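Local coordinates for protein lantibiotic dehydratase (Microbispora corallina, PDB 5EHK) that probably dehydrates serine and threonine residues of the precursor peptide of the lantibiotic NAI-107 in a tRNA-dependent reaction, at residues L211-A216 and Y441-S446; P365-L370 and L537-G542; P724-A729 and A765-G770; H335-T340 and R347-L352. All coordinates share one frame; numbering follows the deposited sequence.

Contact 1. Residues L211-A216 and Y441-S446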
loop_
_atom_site.group_PDB
_atom_site.type_symbol
_atom_site.label_atom_id
_atom_site.label_comp_id
_atom_site.label_asym_id
_atom_site.label_seq_id
_atom_site.Cartn_x
_atom_site.Cartn_y
_atom_site.Cartn_z
ATOM N N LEU A 211 -29.171 -14.243 7.778
ATOM C CA LEU A 211 -29.357 -12.810 7.578
ATOM C C LEU A 211 -28.138 -12.050 8.109
ATOM O O LEU A 211 -27.932 -11.964 9.312
ATOM C CB LEU A 211 -30.626 -12.314 8.282
ATOM C CG LEU A 211 -30.943 -10.804 8.222
ATOM C CD1 LEU A 211 -31.163 -10.398 6.787
ATOM C CD2 LEU A 211 -32.178 -10.435 9.044
ATOM N N ASP A 212 -27.324 -11.495 7.226
ATOM C CA ASP A 212 -26.219 -10.673 7.702
ATOM C C ASP A 212 -26.792 -9.306 8.110
ATOM O O ASP A 212 -27.613 -8.730 7.393
ATOM C CB ASP A 212 -25.126 -10.515 6.630
ATOM C CG ASP A 212 -24.549 -11.864 6.159
ATOM O OD1 ASP A 212 -24.241 -12.713 7.022
ATOM O OD2 ASP A 212 -24.403 -12.081 4.924
ATOM N N CYS A 213 -26.367 -8.806 9.272
ATOM C CA CYS A 213 -26.796 -7.498 9.780
ATOM C C CYS A 213 -28.312 -7.301 9.884
ATOM O O CYS A 213 -28.928 -6.629 9.051
ATOM C CB CYS A 213 -26.224 -6.395 8.898
ATOM S SG CYS A 213 -24.465 -6.556 8.689
ATOM N N PRO A 214 -28.925 -7.874 10.917
ATOM C CA PRO A 214 -30.324 -7.480 11.103
ATOM C C PRO A 214 -30.385 -6.070 11.705
ATOM O O PRO A 214 -29.380 -5.601 12.250
ATOM C CB PRO A 214 -30.848 -8.528 12.088
ATOM C CG PRO A 214 -29.635 -8.954 12.872
ATOM C CD PRO A 214 -28.447 -8.820 11.941
ATOM N N SER A 215 -31.553 -5.432 11.631
ATOM C CA SER A 215 -31.779 -4.117 12.227
ATOM C C SER A 215 -32.043 -4.241 13.715
ATOM O O SER A 215 -32.976 -4.932 14.147
ATOM C CB SER A 215 -32.958 -3.396 11.556
ATOM O OG SER A 215 -33.128 -2.086 12.081
ATOM N N ALA A 216 -31.209 -3.563 14.493
ATOM C CA ALA A 216 -31.331 -3.554 15.941
ATOM C C ALA A 216 -32.151 -2.361 16.458
ATOM O O ALA A 216 -31.990 -1.961 17.614
ATOM C CB ALA A 216 -29.930 -3.561 16.580
ATOM N N TYR A 441 -16.743 -1.787 3.017
ATOM C CA TYR A 441 -18.166 -1.884 3.297
ATOM C C TYR A 441 -18.384 -2.339 4.742
ATOM O O TYR A 441 -17.728 -3.258 5.220
ATOM C CB TYR A 441 -18.867 -2.805 2.298
ATOM C CG TYR A 441 -19.276 -2.145 0.977
ATOM C CD1 TYR A 441 -20.546 -2.340 0.454
ATOM C CD2 TYR A 441 -18.386 -1.351 0.246
ATOM C CE1 TYR A 441 -20.929 -1.765 -0.739
ATOM C CE2 TYR A 441 -18.766 -0.775 -0.956
ATOM C CZ TYR A 441 -20.050 -0.991 -1.432
ATOM O OH TYR A 441 -20.465 -0.456 -2.615
ATOM N N LYS A 442 -19.277 -1.663 5.451
ATOM C CA LYS A 442 -19.400 -1.840 6.882
ATOM C C LYS A 442 -20.434 -2.911 7.288
ATOM O O LYS A 442 -20.383 -3.421 8.417
ATOM C CB LYS A 442 -19.688 -0.480 7.562
ATOM C CG LYS A 442 -18.521 0.569 7.441
ATOM C CD LYS A 442 -18.883 1.997 7.955
ATOM C CE LYS A 442 -18.214 2.407 9.279
ATOM N NZ LYS A 442 -16.795 2.901 9.141
ATOM N N TRP A 443 -21.348 -3.282 6.387
ATOM C CA TRP A 443 -22.539 -4.043 6.821
ATOM C C TRP A 443 -22.967 -5.211 5.933
ATOM O O TRP A 443 -23.836 -5.053 5.076
ATOM C CB TRP A 443 -23.735 -3.084 7.031
ATOM C CG TRP A 443 -23.391 -1.964 7.983
ATOM C CD1 TRP A 443 -23.081 -0.652 7.661
ATOM C CD2 TRP A 443 -23.259 -2.061 9.409
ATOM N NE1 TRP A 443 -22.788 0.060 8.811
ATOM C CE2 TRP A 443 -22.892 -0.782 9.890
ATOM C CE3 TRP A 443 -23.429 -3.100 10.327
ATOM C CZ2 TRP A 443 -22.693 -0.531 11.243
ATOM C CZ3 TRP A 443 -23.237 -2.841 11.665
ATOM C CH2 TRP A 443 -22.870 -1.571 12.109
ATOM N N PRO A 444 -22.384 -6.400 6.157
ATOM C CA PRO A 444 -21.331 -6.771 7.118
ATOM C C PRO A 444 -19.957 -6.314 6.700
ATOM O O PRO A 444 -19.727 -6.054 5.525
ATOM C CB PRO A 444 -21.341 -8.302 7.083
ATOM C CG PRO A 444 -21.866 -8.639 5.730
ATOM C CD PRO A 444 -22.901 -7.580 5.440
ATOM N N PRO A 445 -19.043 -6.196 7.660
ATOM C CA PRO A 445 -17.723 -5.709 7.267
ATOM C C PRO A 445 -17.019 -6.632 6.276
ATOM O O PRO A 445 -16.979 -7.844 6.408
ATOM C CB PRO A 445 -16.964 -5.549 8.598
ATOM C CG PRO A 445 -17.853 -6.003 9.651
ATOM C CD PRO A 445 -19.227 -6.231 9.119
ATOM N N SER A 446 -16.484 -6.006 5.249
ATOM C CA SER A 446 -15.752 -6.673 4.205
ATOM C C SER A 446 -14.425 -7.170 4.741
ATOM O O SER A 446 -13.819 -6.543 5.603
ATOM C CB SER A 446 -15.518 -5.676 3.069
ATOM O OG SER A 446 -14.560 -6.141 2.139
#
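With SG anti to the carbonyl carbon (chi1 -52°), Cys213 reaches across to the Trp443-Pro444 peptide, and the same choice at Trp443 (chi1 -54°) swings the indole past that sulfur. The sulfur hovers over the face of the peptide group, 3.3 Å from Pro444 N and 3.4 Å from Trp443 C. This peptide is cis, and around it the Pro444 ring and the Trp443 side chain both lie within reach of the one atom: Cys213 SG is 3.7 Å from Pro444 CD and 3.9 Å from Trp443 CB. Against the indole the sulfur comes in at the edge, near CE3. It lies 5.4 Å from the centroid of the six-membered ring and 90° off the ring normal, which makes this an in-plane sulfur-aromatic contact with no stacking over a face.

Cys213, with a positive phi, is where the chain leaves strand 208-212, the middle strand of a small three-stranded antiparallel sheet. The sulfur contact joins the end of that strand to an irregular loop that runs toward helix 460-471. Beside the sulfur, Asp212 adds a second, purely apolar touch: its CB lies 3.9 Å from Pro444 CG, while its carboxylate is turned elsewhere, OD1 forming a salt bridge with Arg829 of the second subunit. The same Arg829 packs on Pro444, placing the contact at the subunit interface. The loop itself is held by Asn647, whose side chain bonds Trp443 N and Pro444 O, and Arg575 makes a cation-pi contact with the indole and also touches Cys213.

Contact 2. Residues P365-L370 and L537-G542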
loop_
_atom_site.group_PDB
_atom_site.type_symbol
_atom_site.label_atom_id
_atom_site.label_comp_id
_atom_site.label_asym_id
_atom_site.label_seq_id
_atom_site.Cartn_x
_atom_site.Cartn_y
_atom_site.Cartn_z
ATOM N N PRO A 365 -38.280 10.790 21.346
ATOM C CA PRO A 365 -39.342 10.116 20.595
ATOM C C PRO A 365 -39.931 11.010 19.507
ATOM O O PRO A 365 -40.886 10.602 18.834
ATOM C CB PRO A 365 -40.398 9.882 21.661
ATOM C CG PRO A 365 -40.278 11.094 22.510
ATOM C CD PRO A 365 -38.806 11.423 22.568
ATOM N N LEU A 366 -39.399 12.218 19.343
ATOM C CA LEU A 366 -39.925 13.108 18.306
ATOM C C LEU A 366 -38.862 13.578 17.323
ATOM O O LEU A 366 -37.692 13.756 17.662
ATOM C CB LEU A 366 -40.604 14.350 18.915
ATOM C CG LEU A 366 -41.731 14.270 19.935
ATOM C CD1 LEU A 366 -42.097 15.683 20.314
ATOM C CD2 LEU A 366 -42.930 13.559 19.368
ATOM N N HIS A 367 -39.302 13.791 16.096
ATOM C CA HIS A 367 -38.481 14.430 15.086
ATOM C C HIS A 367 -39.247 15.624 14.529
ATOM O O HIS A 367 -40.403 15.497 14.106
ATOM C CB HIS A 367 -38.082 13.451 13.968
ATOM C CG HIS A 367 -37.271 14.090 12.884
ATOM N ND1 HIS A 367 -35.910 14.292 12.993
ATOM C CD2 HIS A 367 -37.633 14.594 11.678
ATOM C CE1 HIS A 367 -35.470 14.887 11.897
ATOM N NE2 HIS A 367 -36.495 15.081 11.082
ATOM N N VAL A 368 -38.627 16.796 14.583
ATOM C CA VAL A 368 -39.318 18.023 14.191
ATOM C C VAL A 368 -38.638 18.683 13.020
ATOM O O VAL A 368 -37.441 18.907 13.044
ATOM C CB VAL A 368 -39.409 19.046 15.360
ATOM C CG1 VAL A 368 -39.913 20.399 14.860
ATOM C CG2 VAL A 368 -40.293 18.504 16.489
ATOM N N ASP A 369 -39.407 18.975 11.982
ATOM C CA ASP A 369 -38.907 19.796 10.893
ATOM C C ASP A 369 -39.651 21.130 10.936
ATOM O O ASP A 369 -40.855 21.176 11.229
ATOM C CB ASP A 369 -39.140 19.140 9.527
ATOM C CG ASP A 369 -38.576 17.713 9.428
ATOM O OD1 ASP A 369 -37.620 17.364 10.176
ATOM O OD2 ASP A 369 -39.097 16.955 8.562
ATOM N N LEU A 370 -38.941 22.208 10.627
ATOM C CA LEU A 370 -39.505 23.533 10.719
ATOM C C LEU A 370 -39.658 24.140 9.342
ATOM O O LEU A 370 -38.694 24.221 8.590
ATOM C CB LEU A 370 -38.572 24.412 11.516
ATOM C CG LEU A 370 -39.155 25.775 11.848
ATOM C CD1 LEU A 370 -40.497 25.600 12.546
ATOM C CD2 LEU A 370 -38.173 26.573 12.687
ATOM N N LEU A 537 -33.711 17.737 -1.041
ATOM C CA LEU A 537 -35.067 18.238 -0.848
ATOM C C LEU A 537 -35.974 17.137 -0.297
ATOM O O LEU A 537 -37.022 17.405 0.300
ATOM C CB LEU A 537 -35.626 18.783 -2.166
ATOM C CG LEU A 537 -35.036 20.063 -2.777
ATOM C CD1 LEU A 537 -33.589 19.939 -3.226
ATOM C CD2 LEU A 537 -35.880 20.474 -3.949
ATOM N N GLY A 538 -35.537 15.899 -0.503
ATOM C CA GLY A 538 -36.339 14.721 -0.268
ATOM C C GLY A 538 -37.121 14.616 1.020
ATOM O O GLY A 538 -38.344 14.429 0.978
ATOM N N ARG A 539 -36.440 14.724 2.159
ATOM C CA ARG A 539 -37.088 14.492 3.450
ATOM C C ARG A 539 -37.930 15.698 3.934
ATOM O O ARG A 539 -38.509 15.685 5.021
ATOM C CB ARG A 539 -36.039 14.130 4.498
ATOM C CG ARG A 539 -35.155 15.298 4.871
ATOM C CD ARG A 539 -34.630 15.122 6.265
ATOM N NE ARG A 539 -33.673 16.145 6.650
ATOM C CZ ARG A 539 -33.725 16.780 7.822
ATOM N NH1 ARG A 539 -34.700 16.506 8.685
ATOM N NH2 ARG A 539 -32.822 17.709 8.126
ATOM N N PHE A 540 -37.963 16.749 3.125
ATOM C CA PHE A 540 -38.740 17.945 3.435
ATOM C C PHE A 540 -40.017 17.967 2.601
ATOM O O PHE A 540 -40.699 19.000 2.495
ATOM C CB PHE A 540 -37.898 19.204 3.194
ATOM C CG PHE A 540 -36.691 19.296 4.093
ATOM C CD1 PHE A 540 -36.843 19.357 5.472
ATOM C CD2 PHE A 540 -35.408 19.279 3.563
ATOM C CE1 PHE A 540 -35.734 19.425 6.293
ATOM C CE2 PHE A 540 -34.298 19.360 4.380
ATOM C CZ PHE A 540 -34.460 19.432 5.745
ATOM N N THR A 541 -40.314 16.813 2.001
ATOM C CA THR A 541 -41.503 16.624 1.174
ATOM C C THR A 541 -42.779 16.857 1.990
ATOM O O THR A 541 -42.894 16.397 3.126
ATOM C CB THR A 541 -41.506 15.214 0.555
ATOM O OG1 THR A 541 -40.339 15.056 -0.267
ATOM C CG2 THR A 541 -42.746 14.996 -0.289
ATOM N N GLY A 542 -43.734 17.568 1.398
ATOM C CA GLY A 542 -44.950 17.970 2.091
ATOM C C GLY A 542 -44.889 19.412 2.577
ATOM O O GLY A 542 -45.856 20.164 2.460
#
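Asp369 and His367, two residues apart and on the same side of their strand, both point at the guanidinium of Arg539, and NH1 is the atom they share. The charged pair is a salt bridge, Asp369 OD1 to Arg539 NH1 at 3.4 Å. It is not a flat, two-pronged one: carboxylate and guanidinium planes stand 83° apart, and a single oxygen meets a single nitrogen. NH1 also lies in the plane of the imidazole at its edge, 3.3 Å from His367 NE2, but the angle is too poor for a hydrogen bond.

Packing is closer on the inner side. Buried Phe540 turns one ring face to Arg539 CG, which sits 4.1 Å above the ring plane over its centre, while Phe540 CZ lies against one face of the guanidinium, near its rim. Arg539 starts with CG between the backbone N and the carbonyl carbon (chi1 70°) and then runs extended to NE, which carries the charged end over to the strand. Buried Asp369 has a second arginine, since OD2 makes a salt bridge with Arg169. The looser side is that of His367 and Arg539, both partly exposed; Leu582 of a further loop touches both. Asp369 CA and Phe540 CA stay 7.7 Å apart, so side chains from one face of the strand hold the loop before helix 545-556 by a strand-to-loop salt bridge.

Strand 366-379 runs here between strands 147-155 and 167-172, Leu366 packs against helix 346-359, and Phe540 reaches Met13 on strand 6-17.

Contact 3. Residues P724-A729 and A765-G770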
loop_
_atom_site.group_PDB
_atom_site.type_symbol
_atom_site.label_atom_id
_atom_site.label_comp_id
_atom_site.label_asym_id
_atom_site.label_seq_id
_atom_site.Cartn_x
_atom_site.Cartn_y
_atom_site.Cartn_z
ATOM N N PRO A 724 -10.072 37.963 10.943
ATOM C CA PRO A 724 -11.182 38.883 11.192
ATOM C C PRO A 724 -11.784 38.730 12.586
ATOM O O PRO A 724 -11.501 37.772 13.307
ATOM C CB PRO A 724 -12.199 38.512 10.104
ATOM C CG PRO A 724 -11.752 37.187 9.571
ATOM C CD PRO A 724 -10.270 37.188 9.712
ATOM N N ARG A 725 -12.606 39.696 12.971
ATOM C CA ARG A 725 -13.218 39.668 14.288
ATOM C C ARG A 725 -14.294 38.581 14.301
ATOM O O ARG A 725 -14.484 37.884 15.301
ATOM C CB ARG A 725 -13.770 41.056 14.622
ATOM C CG ARG A 725 -14.404 41.223 15.981
ATOM C CD ARG A 725 -14.901 42.649 16.122
ATOM N NE ARG A 725 -15.937 42.951 15.130
ATOM C CZ ARG A 725 -17.238 42.746 15.321
ATOM N NH1 ARG A 725 -17.662 42.256 16.471
ATOM N NH2 ARG A 725 -18.115 43.030 14.371
ATOM N N ARG A 726 -14.975 38.417 13.169
ATOM C CA ARG A 726 -15.976 37.354 13.037
ATOM C C ARG A 726 -15.458 36.187 12.205
ATOM O O ARG A 726 -14.886 36.366 11.109
ATOM C CB ARG A 726 -17.301 37.877 12.469
ATOM C CG ARG A 726 -18.156 38.664 13.462
ATOM C CD ARG A 726 -19.149 39.567 12.738
ATOM N NE ARG A 726 -18.456 40.602 11.975
ATOM C CZ ARG A 726 -19.051 41.502 11.198
ATOM N NH1 ARG A 726 -20.368 41.486 11.038
ATOM N NH2 ARG A 726 -18.317 42.397 10.558
ATOM N N VAL A 727 -15.657 34.989 12.745
ATOM C CA VAL A 727 -15.224 33.779 12.075
ATOM C C VAL A 727 -16.317 32.731 12.161
ATOM O O VAL A 727 -17.170 32.771 13.042
ATOM C CB VAL A 727 -13.906 33.218 12.658
ATOM C CG1 VAL A 727 -12.749 34.176 12.390
ATOM C CG2 VAL A 727 -14.049 32.968 14.131
ATOM N N LEU A 728 -16.300 31.817 11.204
ATOM C CA LEU A 728 -17.084 30.605 11.293
ATOM C C LEU A 728 -16.124 29.535 11.806
ATOM O O LEU A 728 -15.061 29.301 11.204
ATOM C CB LEU A 728 -17.605 30.229 9.911
ATOM C CG LEU A 728 -18.723 29.189 9.781
ATOM C CD1 LEU A 728 -19.986 29.599 10.546
ATOM C CD2 LEU A 728 -19.034 28.935 8.311
ATOM N N ALA A 729 -16.469 28.927 12.941
ATOM C CA ALA A 729 -15.685 27.821 13.499
ATOM C C ALA A 729 -16.239 26.504 12.968
ATOM O O ALA A 729 -17.367 26.122 13.293
ATOM C CB ALA A 729 -15.703 27.847 15.022
ATOM N N ALA A 765 -19.070 34.635 4.829
ATOM C CA ALA A 765 -19.414 35.026 3.476
ATOM C C ALA A 765 -19.854 36.487 3.458
ATOM O O ALA A 765 -20.793 36.867 4.161
ATOM C CB ALA A 765 -20.538 34.129 2.951
ATOM N N GLY A 766 -19.161 37.308 2.674
ATOM C CA GLY A 766 -19.547 38.698 2.533
ATOM C C GLY A 766 -18.719 39.656 3.367
ATOM O O GLY A 766 -18.699 40.855 3.116
ATOM N N ASP A 767 -18.071 39.139 4.399
ATOM C CA ASP A 767 -17.276 39.977 5.286
ATOM C C ASP A 767 -16.108 40.635 4.555
ATOM O O ASP A 767 -15.817 41.806 4.779
ATOM C CB ASP A 767 -16.759 39.151 6.469
ATOM C CG ASP A 767 -16.276 40.009 7.621
ATOM O OD1 ASP A 767 -16.797 41.129 7.799
ATOM O OD2 ASP A 767 -15.370 39.561 8.354
ATOM N N GLU A 768 -15.455 39.883 3.669
ATOM C CA GLU A 768 -14.265 40.367 2.966
ATOM C C GLU A 768 -14.551 41.552 2.055
ATOM O O GLU A 768 -13.666 42.366 1.786
ATOM C CB GLU A 768 -13.604 39.229 2.181
ATOM C CG GLU A 768 -12.385 39.625 1.363
ATOM C CD GLU A 768 -11.193 40.025 2.223
ATOM O OE1 GLU A 768 -11.293 39.948 3.465
ATOM O OE2 GLU A 768 -10.141 40.406 1.658
ATOM N N GLU A 769 -15.797 41.648 1.599
ATOM C CA GLU A 769 -16.219 42.743 0.738
ATOM C C GLU A 769 -16.932 43.838 1.529
ATOM O O GLU A 769 -17.465 44.786 0.953
ATOM C CB GLU A 769 -17.138 42.238 -0.380
ATOM C CG GLU A 769 -16.536 41.181 -1.293
ATOM C CD GLU A 769 -15.297 41.664 -2.048
ATOM O OE1 GLU A 769 -15.203 42.875 -2.364
ATOM O OE2 GLU A 769 -14.431 40.816 -2.364
ATOM N N GLY A 770 -16.960 43.701 2.847
ATOM C CA GLY A 770 -17.612 44.692 3.672
ATOM C C GLY A 770 -19.105 44.487 3.862
ATOM O O GLY A 770 -19.720 45.113 4.721
HETATM O O HOH W 1 -15.806 40.449 11.390
#
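Arg726, at the start of strand 726-730, faces Asp767, the first residue of a type I turn closed by Gly770 N to Asp767 O (2.9 Å), with 8.3 Å between Arg726 CA and Asp767 CA. Gly766, just before the turn, and Gly770, its last residue, both have positive phi.

Across the gap the side chains form a salt bridge, Arg726 NH2 to Asp767 OD1 at 3.4 Å. The oxygen lies well out of the guanidinium plane and the two flat groups are 74° apart, so this direct link rests on charge, with no N-H aimed at OD1. The directed bonds run through one water instead. It accepts from Arg726 N at 2.8 Å and from Arg726 NE at 2.7 Å, and donates to Asp767 OD2 at 3.2 Å. A bend at chi3 (-65°) folds the arginine so that NE and its own backbone N can grip the same water, which then ties strand to turn. Asp767 holds CG anti to its backbone N (chi1 -163°), which carries the carboxylate out toward the strand, where OD2 also meets Pro724 CB at 3.8 Å. Arg725 NH2 lies 3.3 Å above the plane of the Arg726 guanidinium, near its rim; the like charges are probably eased by Asp767 and by Asp739, which forms a salt bridge with Arg725.

Leu772 packs on both Arg726 and Asp767. Strand 726-730 lies antiparallel between strands 735-739 and 760-763, and the turn belongs to the loop leaving 760-763, with Glu768 bound to Arg475 and Gln763.

Contact 4. Residues H335-T340 and R347-L352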
loop_
_atom_site.group_PDB
_atom_site.type_symbol
_atom_site.label_atom_id
_atom_site.label_comp_id
_atom_site.label_asym_id
_atom_site.label_seq_id
_atom_site.Cartn_x
_atom_site.Cartn_y
_atom_site.Cartn_z
ATOM N N HIS A 335 -50.546 16.781 15.313
ATOM C CA HIS A 335 -51.181 17.781 14.474
ATOM C C HIS A 335 -51.532 18.991 15.315
ATOM O O HIS A 335 -51.392 20.130 14.868
ATOM C CB HIS A 335 -52.425 17.200 13.810
ATOM C CG HIS A 335 -52.112 16.172 12.772
ATOM N ND1 HIS A 335 -51.807 14.866 13.090
ATOM C CD2 HIS A 335 -52.027 16.263 11.423
ATOM C CE1 HIS A 335 -51.566 14.191 11.982
ATOM N NE2 HIS A 335 -51.691 15.016 10.957
ATOM N N ALA A 336 -51.950 18.723 16.550
ATOM C CA ALA A 336 -52.299 19.760 17.501
ATOM C C ALA A 336 -51.132 20.710 17.670
ATOM O O ALA A 336 -51.272 21.930 17.516
ATOM C CB ALA A 336 -52.642 19.135 18.825
ATOM N N TYR A 337 -49.968 20.137 17.958
ATOM C CA TYR A 337 -48.767 20.934 18.163
ATOM C C TYR A 337 -48.283 21.584 16.860
ATOM O O TYR A 337 -47.616 22.624 16.877
ATOM C CB TYR A 337 -47.675 20.100 18.845
ATOM C CG TYR A 337 -46.326 20.752 18.779
ATOM C CD1 TYR A 337 -46.043 21.895 19.508
ATOM C CD2 TYR A 337 -45.334 20.230 17.966
ATOM C CE1 TYR A 337 -44.801 22.496 19.424
ATOM C CE2 TYR A 337 -44.093 20.817 17.884
ATOM C CZ TYR A 337 -43.830 21.946 18.605
ATOM O OH TYR A 337 -42.586 22.509 18.492
ATOM N N ASP A 338 -48.660 21.000 15.729
ATOM C CA ASP A 338 -48.282 21.581 14.443
ATOM C C ASP A 338 -49.202 22.743 14.072
ATOM O O ASP A 338 -48.954 23.449 13.083
ATOM C CB ASP A 338 -48.262 20.545 13.311
ATOM C CG ASP A 338 -47.064 19.616 13.381
ATOM O OD1 ASP A 338 -46.110 19.926 14.126
ATOM O OD2 ASP A 338 -47.068 18.591 12.662
ATOM N N ARG A 339 -50.271 22.919 14.850
ATOM C CA ARG A 339 -51.180 24.048 14.655
ATOM C C ARG A 339 -50.609 25.263 15.355
ATOM O O ARG A 339 -50.796 26.405 14.921
ATOM C CB ARG A 339 -52.599 23.735 15.153
ATOM C CG ARG A 339 -53.362 22.824 14.213
ATOM C CD ARG A 339 -54.740 22.422 14.700
ATOM N NE ARG A 339 -55.327 21.476 13.751
ATOM C CZ ARG A 339 -55.457 20.164 13.957
ATOM N NH1 ARG A 339 -55.068 19.619 15.109
ATOM N NH2 ARG A 339 -55.992 19.396 13.008
ATOM N N THR A 340 -49.839 24.981 16.396
ATOM C CA THR A 340 -49.249 25.987 17.256
ATOM C C THR A 340 -48.142 26.795 16.562
ATOM O O THR A 340 -47.579 26.359 15.559
ATOM C CB THR A 340 -48.694 25.291 18.515
ATOM O OG1 THR A 340 -49.232 25.901 19.689
ATOM C CG2 THR A 340 -47.182 25.341 18.555
ATOM N N ARG A 347 -46.855 24.064 25.807
ATOM C CA ARG A 347 -47.724 23.238 26.619
ATOM C C ARG A 347 -48.132 22.011 25.820
ATOM O O ARG A 347 -48.098 20.894 26.343
ATOM C CB ARG A 347 -48.952 24.001 27.118
ATOM C CG ARG A 347 -49.832 23.161 28.046
ATOM C CD ARG A 347 -51.003 23.945 28.617
ATOM N NE ARG A 347 -51.896 24.438 27.572
ATOM C CZ ARG A 347 -52.846 23.708 26.997
ATOM N NH1 ARG A 347 -53.022 22.444 27.360
ATOM N NH2 ARG A 347 -53.613 24.241 26.053
ATOM N N GLU A 348 -48.473 22.213 24.547
ATOM C CA GLU A 348 -48.772 21.099 23.638
ATOM C C GLU A 348 -47.610 20.104 23.474
ATOM O O GLU A 348 -47.836 18.898 23.323
ATOM C CB GLU A 348 -49.192 21.623 22.260
ATOM C CG GLU A 348 -50.608 22.148 22.194
ATOM C CD GLU A 348 -50.745 23.567 22.720
ATOM O OE1 GLU A 348 -49.712 24.163 23.120
ATOM O OE2 GLU A 348 -51.889 24.083 22.725
ATOM N N LEU A 349 -46.379 20.617 23.511
ATOM C CA LEU A 349 -45.177 19.803 23.347
ATOM C C LEU A 349 -44.938 18.869 24.536
ATOM O O LEU A 349 -44.650 17.680 24.349
ATOM C CB LEU A 349 -43.955 20.698 23.098
ATOM C CG LEU A 349 -42.590 20.035 22.883
ATOM C CD1 LEU A 349 -42.683 18.961 21.810
ATOM C CD2 LEU A 349 -41.573 21.080 22.494
ATOM N N ALA A 350 -45.036 19.407 25.749
ATOM C CA ALA A 350 -44.962 18.583 26.958
ATOM C C ALA A 350 -46.113 17.576 26.991
ATOM O O ALA A 350 -45.976 16.483 27.544
ATOM C CB ALA A 350 -44.982 19.452 28.211
ATOM N N GLU A 351 -47.237 17.970 26.393
ATOM C CA GLU A 351 -48.415 17.119 26.245
ATOM C C GLU A 351 -48.184 15.994 25.237
ATOM O O GLU A 351 -48.664 14.877 25.423
ATOM C CB GLU A 351 -49.638 17.972 25.860
ATOM C CG GLU A 351 -50.413 18.494 27.086
ATOM C CD GLU A 351 -51.428 19.591 26.765
ATOM O OE1 GLU A 351 -51.392 20.144 25.640
ATOM O OE2 GLU A 351 -52.248 19.913 27.657
ATOM N N LEU A 352 -47.437 16.284 24.176
ATOM C CA LEU A 352 -47.082 15.259 23.210
ATOM C C LEU A 352 -46.085 14.287 23.838
ATOM O O LEU A 352 -46.194 13.078 23.656
ATOM C CB LEU A 352 -46.507 15.901 21.944
ATOM C CG LEU A 352 -46.119 15.063 20.720
ATOM C CD1 LEU A 352 -47.125 13.962 20.438
ATOM C CD2 LEU A 352 -46.010 15.972 19.513
#
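Tyr337 and Glu348 meet through their stems, CB to CB at 4.0 Å, where the two backbones come within 5.5 Å between CA atoms. The Glu348 CB sits at the edge of the tyrosine ring, and further along the ring Tyr337 CE1 reaches Leu349 CB at 4.2 Å. Tyrosine and leucine lie side by side and point the same way, each with CG anti to its backbone N (chi1 166° for Tyr337). Glu348 bends at chi2 (81°), bringing OE1 to 3.9 Å from Thr340 OG1, a loose approach with no bond.

Further out, the polar ends are fixed by other partners. The Tyr337 hydroxyl is hydrogen-bonded to Glu93, and its ring rests on Thr168 and Thr170 of strand 167-172. On the outer side Arg347 forms a firm salt bridge from NH1 to Glu351 OE2 (2.7 Å) and a long, purely electrostatic one to Glu348, a network along one helix. Helices 318-339 and 346-359 run antiparallel and are joined by a short connection, an alpha-helical hairpin in which the CB stems of Tyr337 and Glu348 meet where the backbones come closest.

In the fold
Contacts 2 and 4 are neighbours, their centres 16 Å apart, and touch through leucines, so helix 346-359 lies against the strand that follows it in the chain. Contacts 1 and 3 stand apart from these and from each other (centres about 44 Å apart). Chemistry varies with place. The surface contact 1 joins the end of a strand to a loop by sulfur and proline packing beside the second subunit. Contacts 2, 3 and 4 are all partly buried, but contacts 2 and 3 each set an arginine against an aspartate, in contact 3 with a bridging water, whereas contact 4 is chiefly apolar and its salt bridges stay within one helix.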